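Long-range contacts in esterase (Xanthomonas oryzae pv. oryzae, PDB 3H2G), which degrades rice cell walls as a virulence esterase, probably with the catalytic machinery of an alpha/beta hydrolase: residues Leu199-Tyr209 against Thr326-Asp336; Asp107-Tyr118 against Lys381-Arg389. One frame throughout, in Å; residues are numbered along the deposited sequence.

Interaction 1: Leu199-Tyr209 against Thr326-Asp336; sequences LVASAPISGPY and TPTLLCGSSND
The ring of Y209 has L330 CD1 beside it at an oblique tilt, 4.1 Å from CE2, while the carbonyl oxygen of G207 sits 3.2 Å above the centre of one face. In the plane of the ring, at its edge, a water lies 2.6 Å from Y209 OH and donates a hydrogen bond to C331 O, tying Y209 to the neighbouring strand. A chi1 of -55° sets CG of L330 anti to the carbonyl carbon, and its two methyls divide between the Y209 ring and P204, CD2 lying 3.7 Å from P204 CD.

Behind these side chains run two parallel strands, 199-205 and 328-332, inner members of the mixed sheet of an alpha/beta hydrolase fold. S202 uses both its N and its O, bonding P327 O and L329 N; further along, C331 N reaches P204 O and S206 N reaches C331 O, the last at 2.8 Å and nearly straight (173°). At the start of the pair, the L199 side chain crosses that of T326 at about a right angle, CD2 packing 3.4 Å from OG1, whose hydrogen-bond partner is E190. Farther on, a water bridges S206 OG and D336 OD2; S206 OG also pairs with T380, and D336 OD2 with H377, consistent with the acid of a Ser-His-Asp triad.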
ATOM      1  N   LEU A 199      -3.637  17.503  -6.785  1.00  7.05           N
ATOM      2  CA  LEU A 199      -2.645  16.861  -5.935  1.00  7.87           C
ATOM      3  C   LEU A 199      -1.620  17.864  -5.407  1.00  8.23           C
ATOM      4  O   LEU A 199      -0.890  18.482  -6.183  1.00  8.82           O
ATOM      5  CB  LEU A 199      -1.957  15.755  -6.739  1.00  9.45           C
ATOM      6  CG  LEU A 199      -1.101  14.709  -6.027  1.00 12.41           C
ATOM      7  CD1 LEU A 199      -1.916  13.997  -4.951  1.00 11.40           C
ATOM      8  CD2 LEU A 199      -0.601  13.709  -7.062  1.00 10.87           C
ATOM      9  N   VAL A 200      -1.562  18.019  -4.087  1.00  5.75           N
ATOM     10  CA  VAL A 200      -0.633  18.966  -3.477  1.00  6.65           C
ATOM     11  C   VAL A 200       0.443  18.324  -2.605  1.00  7.07           C
ATOM     12  O   VAL A 200       1.375  18.999  -2.175  1.00  8.10           O
ATOM     13  CB  VAL A 200      -1.385  20.013  -2.627  1.00  7.04           C
ATOM     14  CG1 VAL A 200      -2.324  20.820  -3.509  1.00  7.94           C
ATOM     15  CG2 VAL A 200      -2.157  19.326  -1.510  1.00  7.62           C
ATOM     16  N   ALA A 201       0.321  17.024  -2.354  1.00  6.38           N
ATOM     17  CA  ALA A 201       1.297  16.327  -1.528  1.00  6.23           C
ATOM     18  C   ALA A 201       1.182  14.815  -1.664  1.00  6.50           C
ATOM     19  O   ALA A 201       0.083  14.270  -1.764  1.00  5.40           O
ATOM     20  CB  ALA A 201       1.120  16.721  -0.060  1.00  5.62           C
ATOM     21  N   SER A 202       2.330  14.149  -1.662  1.00  5.88           N
ATOM     22  CA  SER A 202       2.382  12.696  -1.759  1.00  5.20           C
ATOM     23  C   SER A 202       3.442  12.229  -0.772  1.00  6.07           C
ATOM     24  O   SER A 202       4.557  12.752  -0.765  1.00  5.42           O
ATOM     25  CB  SER A 202       2.774  12.265  -3.174  1.00  6.24           C
ATOM     26  OG  SER A 202       2.836  10.852  -3.268  1.00  6.11           O
ATOM     27  N   ALA A 203       3.097  11.256   0.065  1.00  4.13           N
ATOM     28  CA  ALA A 203       4.046  10.747   1.051  1.00  5.21           C
ATOM     29  C   ALA A 203       4.063   9.223   1.133  1.00  5.40           C
ATOM     30  O   ALA A 203       3.533   8.635   2.081  1.00  4.60           O
ATOM     31  CB  ALA A 203       3.739  11.344   2.436  1.00  4.57           C
ATOM     32  N   PRO A 204       4.664   8.558   0.131  1.00  5.63           N
ATOM     33  CA  PRO A 204       4.737   7.090   0.127  1.00  5.24           C
ATOM     34  C   PRO A 204       5.596   6.643   1.308  1.00  6.62           C
ATOM     35  O   PRO A 204       6.627   7.257   1.595  1.00  6.66           O
ATOM     36  CB  PRO A 204       5.412   6.775  -1.209  1.00  6.36           C
ATOM     37  CG  PRO A 204       5.056   7.955  -2.069  1.00  6.48           C
ATOM     38  CD  PRO A 204       5.209   9.114  -1.119  1.00  6.02           C
ATOM     39  N   ILE A 205       5.182   5.574   1.979  1.00  4.44           N
ATOM     40  CA  ILE A 205       5.913   5.068   3.135  1.00  5.67           C
ATOM     41  C   ILE A 205       6.441   3.642   2.952  1.00  4.92           C
ATOM     42  O   ILE A 205       5.684   2.720   2.666  1.00  4.43           O
ATOM     43  CB  ILE A 205       5.013   5.090   4.395  1.00  5.70           C
ATOM     44  CG1 ILE A 205       4.525   6.516   4.661  1.00  4.91           C
ATOM     45  CG2 ILE A 205       5.775   4.543   5.600  1.00  5.52           C
ATOM     46  CD1 ILE A 205       3.414   6.594   5.704  1.00  5.15           C
ATOM     47  N   SER A 206       7.749   3.479   3.117  1.00  6.15           N
ATOM     48  CA  SER A 206       8.397   2.171   3.016  1.00  6.58           C
ATOM     49  C   SER A 206       7.951   1.319   1.827  1.00  6.55           C
ATOM     50  O   SER A 206       7.732   0.111   1.965  1.00  6.07           O
ATOM     51  CB  SER A 206       8.169   1.397   4.315  1.00  7.93           C
ATOM     52  OG  SER A 206       8.573   2.174   5.434  1.00  6.84           O
ATOM     53  N   GLY A 207       7.836   1.944   0.659  1.00  4.87           N
ATOM     54  CA  GLY A 207       7.420   1.217  -0.527  1.00  4.89           C
ATOM     55  C   GLY A 207       8.575   0.732  -1.390  1.00  4.74           C
ATOM     56  O   GLY A 207       9.631   1.364  -1.433  1.00  6.28           O
ATOM     57  N   PRO A 208       8.406  -0.400  -2.092  1.00  4.47           N
ATOM     58  CA  PRO A 208       9.452  -0.955  -2.956  1.00  3.74           C
ATOM     59  C   PRO A 208       9.401  -0.333  -4.355  1.00  4.46           C
ATOM     60  O   PRO A 208       9.081  -1.011  -5.324  1.00  4.86           O
ATOM     61  CB  PRO A 208       9.116  -2.441  -2.968  1.00  4.58           C
ATOM     62  CG  PRO A 208       7.621  -2.420  -2.959  1.00  4.34           C
ATOM     63  CD  PRO A 208       7.300  -1.362  -1.923  1.00  4.29           C
ATOM     64  N   TYR A 209       9.718   0.960  -4.445  1.00  3.97           N
ATOM     65  CA  TYR A 209       9.686   1.688  -5.716  1.00  4.55           C
ATOM     66  C   TYR A 209      10.604   1.056  -6.760  1.00  5.14           C
ATOM     67  O   TYR A 209      10.272   1.014  -7.949  1.00  5.47           O
ATOM     68  CB  TYR A 209      10.070   3.154  -5.483  1.00  4.87           C
ATOM     69  CG  TYR A 209       9.504   3.702  -4.190  1.00  4.62           C
ATOM     70  CD1 TYR A 209       8.133   3.674  -3.938  1.00  5.06           C
ATOM     71  CD2 TYR A 209      10.348   4.167  -3.182  1.00  5.20           C
ATOM     72  CE1 TYR A 209       7.615   4.082  -2.712  1.00  5.71           C
ATOM     73  CE2 TYR A 209       9.843   4.578  -1.949  1.00  6.14           C
ATOM     74  CZ  TYR A 209       8.478   4.527  -1.720  1.00  7.89           C
ATOM     75  OH  TYR A 209       7.981   4.868  -0.484  1.00  5.96           O
ATOM     76  N   THR A 326       4.537  16.721  -8.052  1.00  7.06           N
ATOM     77  CA  THR A 326       3.950  17.035  -6.751  1.00  7.27           C
ATOM     78  C   THR A 326       4.970  16.992  -5.615  1.00  7.38           C
ATOM     79  O   THR A 326       5.853  16.131  -5.601  1.00  8.37           O
ATOM     80  CB  THR A 326       2.836  16.020  -6.403  1.00  7.83           C
ATOM     81  OG1 THR A 326       1.842  16.028  -7.433  1.00  7.78           O
ATOM     82  CG2 THR A 326       2.183  16.367  -5.066  1.00  9.01           C
ATOM     83  N   PRO A 327       4.877  17.933  -4.656  1.00  6.97           N
ATOM     84  CA  PRO A 327       5.832  17.902  -3.544  1.00  8.20           C
ATOM     85  C   PRO A 327       5.695  16.509  -2.929  1.00  7.95           C
ATOM     86  O   PRO A 327       4.598  16.096  -2.548  1.00  7.40           O
ATOM     87  CB  PRO A 327       5.317  19.002  -2.626  1.00  8.83           C
ATOM     88  CG  PRO A 327       4.824  20.026  -3.609  1.00 10.74           C
ATOM     89  CD  PRO A 327       4.069  19.165  -4.622  1.00  8.67           C
ATOM     90  N   THR A 328       6.804  15.788  -2.843  1.00  6.75           N
ATOM     91  CA  THR A 328       6.769  14.425  -2.333  1.00  7.87           C
ATOM     92  C   THR A 328       7.784  14.171  -1.231  1.00  7.28           C
ATOM     93  O   THR A 328       8.890  14.708  -1.254  1.00  8.81           O
ATOM     94  CB  THR A 328       7.031  13.434  -3.489  1.00  6.24           C
ATOM     95  OG1 THR A 328       6.130  13.718  -4.565  1.00  6.36           O
ATOM     96  CG2 THR A 328       6.826  11.993  -3.036  1.00  6.97           C
ATOM     97  N   LEU A 329       7.395  13.347  -0.264  1.00  6.81           N
ATOM     98  CA  LEU A 329       8.271  12.996   0.841  1.00  5.87           C
ATOM     99  C   LEU A 329       8.245  11.488   1.045  1.00  6.49           C
ATOM    100  O   LEU A 329       7.238  10.925   1.471  1.00  6.53           O
ATOM    101  CB  LEU A 329       7.831  13.697   2.131  1.00  5.80           C
ATOM    102  CG  LEU A 329       8.690  13.403   3.370  1.00  5.45           C
ATOM    103  CD1 LEU A 329      10.156  13.725   3.077  1.00  6.74           C
ATOM    104  CD2 LEU A 329       8.185  14.228   4.547  1.00  7.37           C
ATOM    105  N   LEU A 330       9.353  10.835   0.716  1.00  5.91           N
ATOM    106  CA  LEU A 330       9.454   9.392   0.881  1.00  6.22           C
ATOM    107  C   LEU A 330       9.946   9.127   2.297  1.00  5.46           C
ATOM    108  O   LEU A 330      10.965   9.670   2.716  1.00  8.54           O
ATOM    109  CB  LEU A 330      10.438   8.814  -0.139  1.00  6.48           C
ATOM    110  CG  LEU A 330      10.164   9.145  -1.610  1.00  6.41           C
ATOM    111  CD1 LEU A 330      11.200   8.458  -2.484  1.00  6.61           C
ATOM    112  CD2 LEU A 330       8.763   8.692  -1.995  1.00  9.02           C
ATOM    113  N   CYS A 331       9.215   8.307   3.039  1.00  5.22           N
ATOM    114  CA  CYS A 331       9.599   8.003   4.410  1.00  5.33           C
ATOM    115  C   CYS A 331       9.881   6.519   4.567  1.00  5.67           C
ATOM    116  O   CYS A 331       9.273   5.680   3.902  1.00  4.27           O
ATOM    117  CB  CYS A 331       8.487   8.429   5.372  1.00  5.41           C
ATOM    118  SG  CYS A 331       8.885   8.350   7.153  1.00  8.30           S
ATOM    119  N   GLY A 332      10.817   6.207   5.452  1.00  6.66           N
ATOM    120  CA  GLY A 332      11.177   4.828   5.698  1.00  7.19           C
ATOM    121  C   GLY A 332      12.182   4.783   6.826  1.00  7.72           C
ATOM    122  O   GLY A 332      12.430   5.798   7.477  1.00  7.95           O
ATOM    123  N   SER A 333      12.761   3.611   7.059  1.00  6.58           N
ATOM    124  CA  SER A 333      13.743   3.442   8.119  1.00  7.20           C
ATOM    125  C   SER A 333      14.942   2.648   7.623  1.00  8.54           C
ATOM    126  O   SER A 333      14.786   1.646   6.923  1.00  7.54           O
ATOM    127  CB  SER A 333      13.111   2.717   9.310  1.00  8.10           C
ATOM    128  OG  SER A 333      14.105   2.293  10.231  1.00  7.68           O
ATOM    129  N   SER A 334      16.140   3.098   7.984  1.00  8.93           N
ATOM    130  CA  SER A 334      17.350   2.393   7.581  1.00 10.10           C
ATOM    131  C   SER A 334      17.523   1.096   8.383  1.00  9.66           C
ATOM    132  O   SER A 334      18.499   0.368   8.197  1.00  9.58           O
ATOM    133  CB  SER A 334      18.577   3.301   7.735  1.00 11.28           C
ATOM    134  OG  SER A 334      18.586   3.953   8.990  1.00 14.75           O
ATOM    135  N   ASN A 335      16.573   0.809   9.270  1.00  9.15           N
ATOM    136  CA  ASN A 335      16.606  -0.428  10.063  1.00  8.41           C
ATOM    137  C   ASN A 335      15.770  -1.482   9.327  1.00  6.84           C
ATOM    138  O   ASN A 335      15.851  -2.673   9.626  1.00  7.45           O
ATOM    139  CB  ASN A 335      15.970  -0.229  11.448  1.00  9.21           C
ATOM    140  CG  ASN A 335      16.761   0.701  12.348  1.00 12.39           C
ATOM    141  OD1 ASN A 335      16.200   1.628  12.932  1.00 14.92           O
ATOM    142  ND2 ASN A 335      18.056   0.447  12.487  1.00 12.11           N
ATOM    143  N   ASP A 336      14.967  -1.020   8.371  1.00  5.86           N
ATOM    144  CA  ASP A 336      14.055  -1.863   7.589  1.00  6.44           C
ATOM    145  C   ASP A 336      14.724  -2.872   6.650  1.00  6.11           C
ATOM    146  O   ASP A 336      15.305  -2.495   5.635  1.00  6.13           O
ATOM    147  CB  ASP A 336      13.123  -0.963   6.771  1.00  5.90           C
ATOM    148  CG  ASP A 336      11.895  -1.692   6.253  1.00  7.70           C
ATOM    149  OD1 ASP A 336      11.925  -2.935   6.125  1.00  6.11           O
ATOM    150  OD2 ASP A 336      10.896  -1.006   5.955  1.00  7.53           O
TER
HETATM  151  O   HOH W   1       1.017  17.980  -8.850  1.00 23.35           O
HETATM  152  O   HOH W   2      11.243   1.682   5.484  1.00  5.48           O
HETATM  153  O   HOH W   3       9.946   5.360   1.193  1.00  7.66           O

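Interaction 2: Asp107-Tyr118 against Lys381-Arg389; sequences DPLVTRLASQGY and KESCIVVVR
R112 and E382 form a salt bridge across the more open side of the contact: R112 NE points at E382 OE2 over 3.1 Å (167°), and a weaker bond runs from NH2 to the same oxygen. OE2 lies in the guanidinium plane, yet the carboxylate stands almost upright to it (83°), and NE meets OE2 from above the carboxylate plane. V386 CG2 lies over one guanidinium face, offset toward its rim, 3.7 Å from R112 NE. The bend at chi2 turns the R112 chain across the second helix, where it sits as a knob among E382, I385, V386 and R389. R389 answers in the other direction, NH1 donating to R112 O at 2.9 Å, in the carbonyl plane and on a lone pair. Beneath the polar layer I385 splits its contacts: CD1 touches P108 CB at 3.8 Å, and CG2 meets R112 CB and L113 CG.

Farther out, T111 OG1 and E382 OE2 share a water, and a second water links D107 OD1 to K381 NZ, whose direct salt bridge is long (3.8 Å). E38 pairs with both R112 NH1 and R389 NH2, which probably eases the closeness of two like charges. D107 also N-caps the first helix, OD2 accepting from L109 N, and G117, with positive phi, ends that helix in a Schellman motif. Helix 108-114 runs nearly parallel to the 381-389 part of helix 376-396 (-17°), with L109 and I385 both resting on W84 of strand 79-85, the layering of helices on a central beta-sheet found in alpha/beta hydrolases.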
ATOM      1  N   ASP A 107      -6.344   2.668  15.133  1.00  7.68           N
ATOM      2  CA  ASP A 107      -5.624   2.593  13.863  1.00  9.54           C
ATOM      3  C   ASP A 107      -5.073   3.990  13.608  1.00  8.01           C
ATOM      4  O   ASP A 107      -5.786   4.981  13.779  1.00  6.34           O
ATOM      5  CB  ASP A 107      -6.570   2.206  12.723  1.00 10.93           C
ATOM      6  CG  ASP A 107      -5.833   1.937  11.422  1.00 15.08           C
ATOM      7  OD1 ASP A 107      -5.367   0.797  11.226  1.00 18.21           O
ATOM      8  OD2 ASP A 107      -5.703   2.870  10.604  1.00 16.04           O
ATOM      9  N   PRO A 108      -3.803   4.092  13.189  1.00  8.48           N
ATOM     10  CA  PRO A 108      -3.227   5.417  12.938  1.00  7.75           C
ATOM     11  C   PRO A 108      -3.971   6.279  11.916  1.00  7.53           C
ATOM     12  O   PRO A 108      -3.877   7.506  11.959  1.00  6.45           O
ATOM     13  CB  PRO A 108      -1.788   5.098  12.526  1.00  8.71           C
ATOM     14  CG  PRO A 108      -1.904   3.741  11.900  1.00 10.57           C
ATOM     15  CD  PRO A 108      -2.851   3.024  12.834  1.00  8.72           C
ATOM     16  N   LEU A 109      -4.706   5.660  10.997  1.00  6.77           N
ATOM     17  CA  LEU A 109      -5.447   6.456  10.023  1.00  6.24           C
ATOM     18  C   LEU A 109      -6.493   7.278  10.764  1.00  5.97           C
ATOM     19  O   LEU A 109      -6.800   8.407  10.384  1.00  6.59           O
ATOM     20  CB  LEU A 109      -6.131   5.567   8.982  1.00  5.84           C
ATOM     21  CG  LEU A 109      -5.207   4.802   8.028  1.00  5.36           C
ATOM     22  CD1 LEU A 109      -6.054   4.110   6.974  1.00  6.86           C
ATOM     23  CD2 LEU A 109      -4.212   5.757   7.376  1.00  5.18           C
ATOM     24  N   VAL A 110      -7.038   6.704  11.829  1.00  6.28           N
ATOM     25  CA  VAL A 110      -8.037   7.397  12.636  1.00  6.66           C
ATOM     26  C   VAL A 110      -7.389   8.366  13.624  1.00  6.37           C
ATOM     27  O   VAL A 110      -7.716   9.551  13.654  1.00  6.99           O
ATOM     28  CB  VAL A 110      -8.895   6.399  13.454  1.00  6.04           C
ATOM     29  CG1 VAL A 110      -9.761   7.155  14.461  1.00  7.36           C
ATOM     30  CG2 VAL A 110      -9.769   5.574  12.524  1.00  5.68           C
ATOM     31  N   THR A 111      -6.461   7.851  14.421  1.00  6.87           N
ATOM     32  CA  THR A 111      -5.804   8.639  15.459  1.00  6.13           C
ATOM     33  C   THR A 111      -4.831   9.728  15.040  1.00  6.37           C
ATOM     34  O   THR A 111      -4.685  10.724  15.747  1.00  7.16           O
ATOM     35  CB  THR A 111      -5.072   7.714  16.462  1.00  6.67           C
ATOM     36  OG1 THR A 111      -3.963   7.073  15.815  1.00  4.60           O
ATOM     37  CG2 THR A 111      -6.019   6.649  16.982  1.00  4.70           C
ATOM     38  N   ARG A 112      -4.166   9.560  13.901  1.00  5.92           N
ATOM     39  CA  ARG A 112      -3.187  10.552  13.467  1.00  5.62           C
ATOM     40  C   ARG A 112      -3.610  11.452  12.314  1.00  5.68           C
ATOM     41  O   ARG A 112      -3.137  12.578  12.203  1.00  5.11           O
ATOM     42  CB  ARG A 112      -1.888   9.853  13.064  1.00  7.67           C
ATOM     43  CG  ARG A 112      -1.301   8.949  14.124  1.00  7.44           C
ATOM     44  CD  ARG A 112      -0.823   9.735  15.330  1.00  9.86           C
ATOM     45  NE  ARG A 112      -0.151   8.858  16.284  1.00 10.53           N
ATOM     46  CZ  ARG A 112       0.547   9.283  17.330  1.00 11.96           C
ATOM     47  NH1 ARG A 112       0.669  10.583  17.568  1.00 11.76           N
ATOM     48  NH2 ARG A 112       1.136   8.404  18.131  1.00 13.63           N
ATOM     49  N   LEU A 113      -4.489  10.954  11.452  1.00  6.01           N
ATOM     50  CA  LEU A 113      -4.906  11.723  10.286  1.00  6.57           C
ATOM     51  C   LEU A 113      -6.344  12.241  10.310  1.00  5.89           C
ATOM     52  O   LEU A 113      -6.568  13.454  10.290  1.00  5.62           O
ATOM     53  CB  LEU A 113      -4.662  10.885   9.027  1.00  5.99           C
ATOM     54  CG  LEU A 113      -3.180  10.553   8.777  1.00  7.44           C
ATOM     55  CD1 LEU A 113      -3.055   9.556   7.640  1.00  7.48           C
ATOM     56  CD2 LEU A 113      -2.410  11.834   8.458  1.00  7.00           C
ATOM     57  N   ALA A 114      -7.316  11.336  10.347  1.00  5.10           N
ATOM     58  CA  ALA A 114      -8.717  11.750  10.365  1.00  5.23           C
ATOM     59  C   ALA A 114      -9.022  12.620  11.582  1.00  5.50           C
ATOM     60  O   ALA A 114      -9.823  13.554  11.504  1.00  6.27           O
ATOM     61  CB  ALA A 114      -9.631  10.524  10.358  1.00  5.94           C
ATOM     62  N   SER A 115      -8.379  12.310  12.703  1.00  5.03           N
ATOM     63  CA  SER A 115      -8.599  13.053  13.941  1.00  6.75           C
ATOM     64  C   SER A 115      -8.052  14.469  13.853  1.00  5.89           C
ATOM     65  O   SER A 115      -8.330  15.303  14.718  1.00  5.65           O
ATOM     66  CB  SER A 115      -7.930  12.340  15.110  1.00  6.17           C
ATOM     67  OG  SER A 115      -6.519  12.430  15.004  1.00  9.82           O
ATOM     68  N   GLN A 116      -7.266  14.734  12.815  1.00  6.20           N
ATOM     69  CA  GLN A 116      -6.681  16.050  12.618  1.00  7.22           C
ATOM     70  C   GLN A 116      -7.313  16.808  11.452  1.00  8.68           C
ATOM     71  O   GLN A 116      -6.798  17.846  11.029  1.00  8.73           O
ATOM     72  CB  GLN A 116      -5.169  15.930  12.402  1.00  7.87           C
ATOM     73  CG  GLN A 116      -4.396  15.456  13.624  1.00  7.79           C
ATOM     74  CD  GLN A 116      -4.650  16.308  14.860  1.00  9.61           C
ATOM     75  OE1 GLN A 116      -4.836  17.525  14.769  1.00 10.04           O
ATOM     76  NE2 GLN A 116      -4.639  15.672  16.028  1.00  8.98           N
ATOM     77  N   GLY A 117      -8.414  16.284  10.921  1.00  7.89           N
ATOM     78  CA  GLY A 117      -9.099  16.971   9.836  1.00  7.48           C
ATOM     79  C   GLY A 117      -8.890  16.444   8.431  1.00  7.53           C
ATOM     80  O   GLY A 117      -9.334  17.065   7.468  1.00  8.11           O
ATOM     81  N   TYR A 118      -8.208  15.313   8.299  1.00  7.46           N
ATOM     82  CA  TYR A 118      -7.978  14.734   6.983  1.00  6.87           C
ATOM     83  C   TYR A 118      -9.066  13.729   6.624  1.00  5.87           C
ATOM     84  O   TYR A 118      -9.358  12.822   7.399  1.00  6.53           O
ATOM     85  CB  TYR A 118      -6.626  14.012   6.927  1.00  8.14           C
ATOM     86  CG  TYR A 118      -5.418  14.915   6.964  1.00  8.67           C
ATOM     87  CD1 TYR A 118      -4.925  15.410   8.171  1.00  7.80           C
ATOM     88  CD2 TYR A 118      -4.764  15.276   5.786  1.00  8.04           C
ATOM     89  CE1 TYR A 118      -3.809  16.241   8.204  1.00  7.60           C
ATOM     90  CE2 TYR A 118      -3.648  16.112   5.806  1.00  8.88           C
ATOM     91  CZ  TYR A 118      -3.177  16.588   7.018  1.00  8.48           C
ATOM     92  OH  TYR A 118      -2.080  17.414   7.046  1.00  9.78           O
ATOM     93  N   LYS A 381       5.087   2.297   9.858  1.00  9.70           N
ATOM     94  CA  LYS A 381       3.718   2.684   9.543  1.00  9.92           C
ATOM     95  C   LYS A 381       3.259   3.904  10.335  1.00 10.07           C
ATOM     96  O   LYS A 381       2.958   4.942   9.749  1.00 10.09           O
ATOM     97  CB  LYS A 381       2.750   1.523   9.780  1.00 10.27           C
ATOM     98  CG  LYS A 381       1.335   1.834   9.305  1.00 13.81           C
ATOM     99  CD  LYS A 381       0.372   0.720   9.675  1.00 16.71           C
ATOM    100  CE  LYS A 381      -1.040   1.052   9.245  1.00 19.15           C
ATOM    101  NZ  LYS A 381      -2.007   0.021   9.714  1.00 18.99           N
ATOM    102  N   GLU A 382       3.209   3.799  11.660  1.00  8.62           N
ATOM    103  CA  GLU A 382       2.767   4.947  12.441  1.00  9.73           C
ATOM    104  C   GLU A 382       3.823   6.037  12.563  1.00  8.22           C
ATOM    105  O   GLU A 382       3.497   7.219  12.498  1.00  7.75           O
ATOM    106  CB  GLU A 382       2.297   4.530  13.838  1.00 11.38           C
ATOM    107  CG  GLU A 382       1.779   5.722  14.646  1.00 14.53           C
ATOM    108  CD  GLU A 382       1.095   5.326  15.936  1.00 19.09           C
ATOM    109  OE1 GLU A 382       1.687   4.541  16.707  1.00 21.43           O
ATOM    110  OE2 GLU A 382      -0.031   5.812  16.184  1.00 18.67           O
ATOM    111  N   SER A 383       5.087   5.651  12.732  1.00  8.80           N
ATOM    112  CA  SER A 383       6.162   6.635  12.858  1.00  8.29           C
ATOM    113  C   SER A 383       6.215   7.556  11.644  1.00  7.57           C
ATOM    114  O   SER A 383       6.325   8.777  11.777  1.00  6.98           O
ATOM    115  CB  SER A 383       7.515   5.935  13.022  1.00 10.19           C
ATOM    116  OG  SER A 383       7.590   5.267  14.269  1.00 17.40           O
ATOM    117  N   CYS A 384       6.146   6.963  10.458  1.00  5.84           N
ATOM    118  CA  CYS A 384       6.180   7.738   9.227  1.00  5.94           C
ATOM    119  C   CYS A 384       4.901   8.530   8.992  1.00  5.24           C
ATOM    120  O   CYS A 384       4.947   9.641   8.468  1.00  4.26           O
ATOM    121  CB  CYS A 384       6.444   6.825   8.034  1.00  6.23           C
ATOM    122  SG  CYS A 384       8.207   6.512   7.713  1.00  6.93           S
ATOM    123  N   ILE A 385       3.754   7.962   9.359  1.00  5.72           N
ATOM    124  CA  ILE A 385       2.502   8.691   9.184  1.00  5.94           C
ATOM    125  C   ILE A 385       2.627  10.007   9.951  1.00  6.59           C
ATOM    126  O   ILE A 385       2.281  11.073   9.440  1.00  4.50           O
ATOM    127  CB  ILE A 385       1.289   7.890   9.725  1.00  6.91           C
ATOM    128  CG1 ILE A 385       0.902   6.798   8.722  1.00  5.69           C
ATOM    129  CG2 ILE A 385       0.106   8.821   9.973  1.00  5.56           C
ATOM    130  CD1 ILE A 385      -0.191   5.867   9.212  1.00  5.29           C
ATOM    131  N   VAL A 386       3.136   9.925  11.177  1.00  5.68           N
ATOM    132  CA  VAL A 386       3.303  11.114  12.003  1.00  6.41           C
ATOM    133  C   VAL A 386       4.297  12.090  11.380  1.00  6.64           C
ATOM    134  O   VAL A 386       4.015  13.281  11.267  1.00  6.43           O
ATOM    135  CB  VAL A 386       3.775  10.737  13.427  1.00  7.15           C
ATOM    136  CG1 VAL A 386       4.149  11.989  14.213  1.00  6.99           C
ATOM    137  CG2 VAL A 386       2.669   9.979  14.146  1.00  7.70           C
ATOM    138  N   VAL A 387       5.450  11.579  10.957  1.00  6.64           N
ATOM    139  CA  VAL A 387       6.484  12.419  10.355  1.00  7.45           C
ATOM    140  C   VAL A 387       6.071  13.114   9.059  1.00  7.42           C
ATOM    141  O   VAL A 387       6.293  14.317   8.905  1.00  8.30           O
ATOM    142  CB  VAL A 387       7.775  11.602  10.097  1.00  6.97           C
ATOM    143  CG1 VAL A 387       8.748  12.402   9.234  1.00 10.22           C
ATOM    144  CG2 VAL A 387       8.425  11.246  11.428  1.00  7.94           C
ATOM    145  N   VAL A 388       5.480  12.372   8.126  1.00  7.10           N
ATOM    146  CA  VAL A 388       5.076  12.977   6.859  1.00  6.54           C
ATOM    147  C   VAL A 388       3.934  13.976   7.046  1.00  6.32           C
ATOM    148  O   VAL A 388       3.864  14.983   6.344  1.00  6.61           O
ATOM    149  CB  VAL A 388       4.677  11.903   5.818  1.00  7.35           C
ATOM    150  CG1 VAL A 388       5.865  10.976   5.559  1.00  5.18           C
ATOM    151  CG2 VAL A 388       3.475  11.115   6.296  1.00  6.65           C
ATOM    152  N   ARG A 389       3.042  13.699   7.991  1.00  6.87           N
ATOM    153  CA  ARG A 389       1.941  14.617   8.267  1.00  5.66           C
ATOM    154  C   ARG A 389       2.532  15.939   8.750  1.00  5.74           C
ATOM    155  O   ARG A 389       2.192  17.011   8.246  1.00  5.72           O
ATOM    156  CB  ARG A 389       1.030  14.050   9.359  1.00  7.10           C
ATOM    157  CG  ARG A 389      -0.106  14.979   9.780  1.00  8.34           C
ATOM    158  CD  ARG A 389      -0.692  14.554  11.121  1.00  7.24           C
ATOM    159  NE  ARG A 389       0.277  14.728  12.203  1.00  8.89           N
ATOM    160  CZ  ARG A 389       0.128  14.252  13.437  1.00  9.63           C
ATOM    161  NH1 ARG A 389      -0.959  13.562  13.767  1.00  6.29           N
ATOM    162  NH2 ARG A 389       1.068  14.470  14.344  1.00  8.72           N
TER
HETATM  163  O   HOH W   4      -4.029   1.370   8.713  1.00 28.99           O
HETATM  164  O   HOH W   5      -2.603   5.048  17.073  1.00 19.35           O

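Overall arrangement
Interactions 1 and 2 have centres about 14 Å apart and are joined by the disulfide C331-C384, whose SG atoms lie 2.0 Å apart. Helix 376-396 is shared ground: its 381-389 part packs against helix 108-114 in interaction 2 and also rests on strand 198-205 of interaction 1, with C384 CB 3.4 Å from I205 CG2 and V388 CB 3.6 Å from A203 CB. The probable active site lies where D336, H377 and S176 come together, at the C-terminal ends of the strands. D336 belongs to the 326-336 segment, H377 stands on the same helix just before K381, and S176, the likely nucleophile, follows strand 169-175, the neighbour of strand 198-205. The disulfide therefore links the strand leading to the putative acid with the helix bearing the putative base.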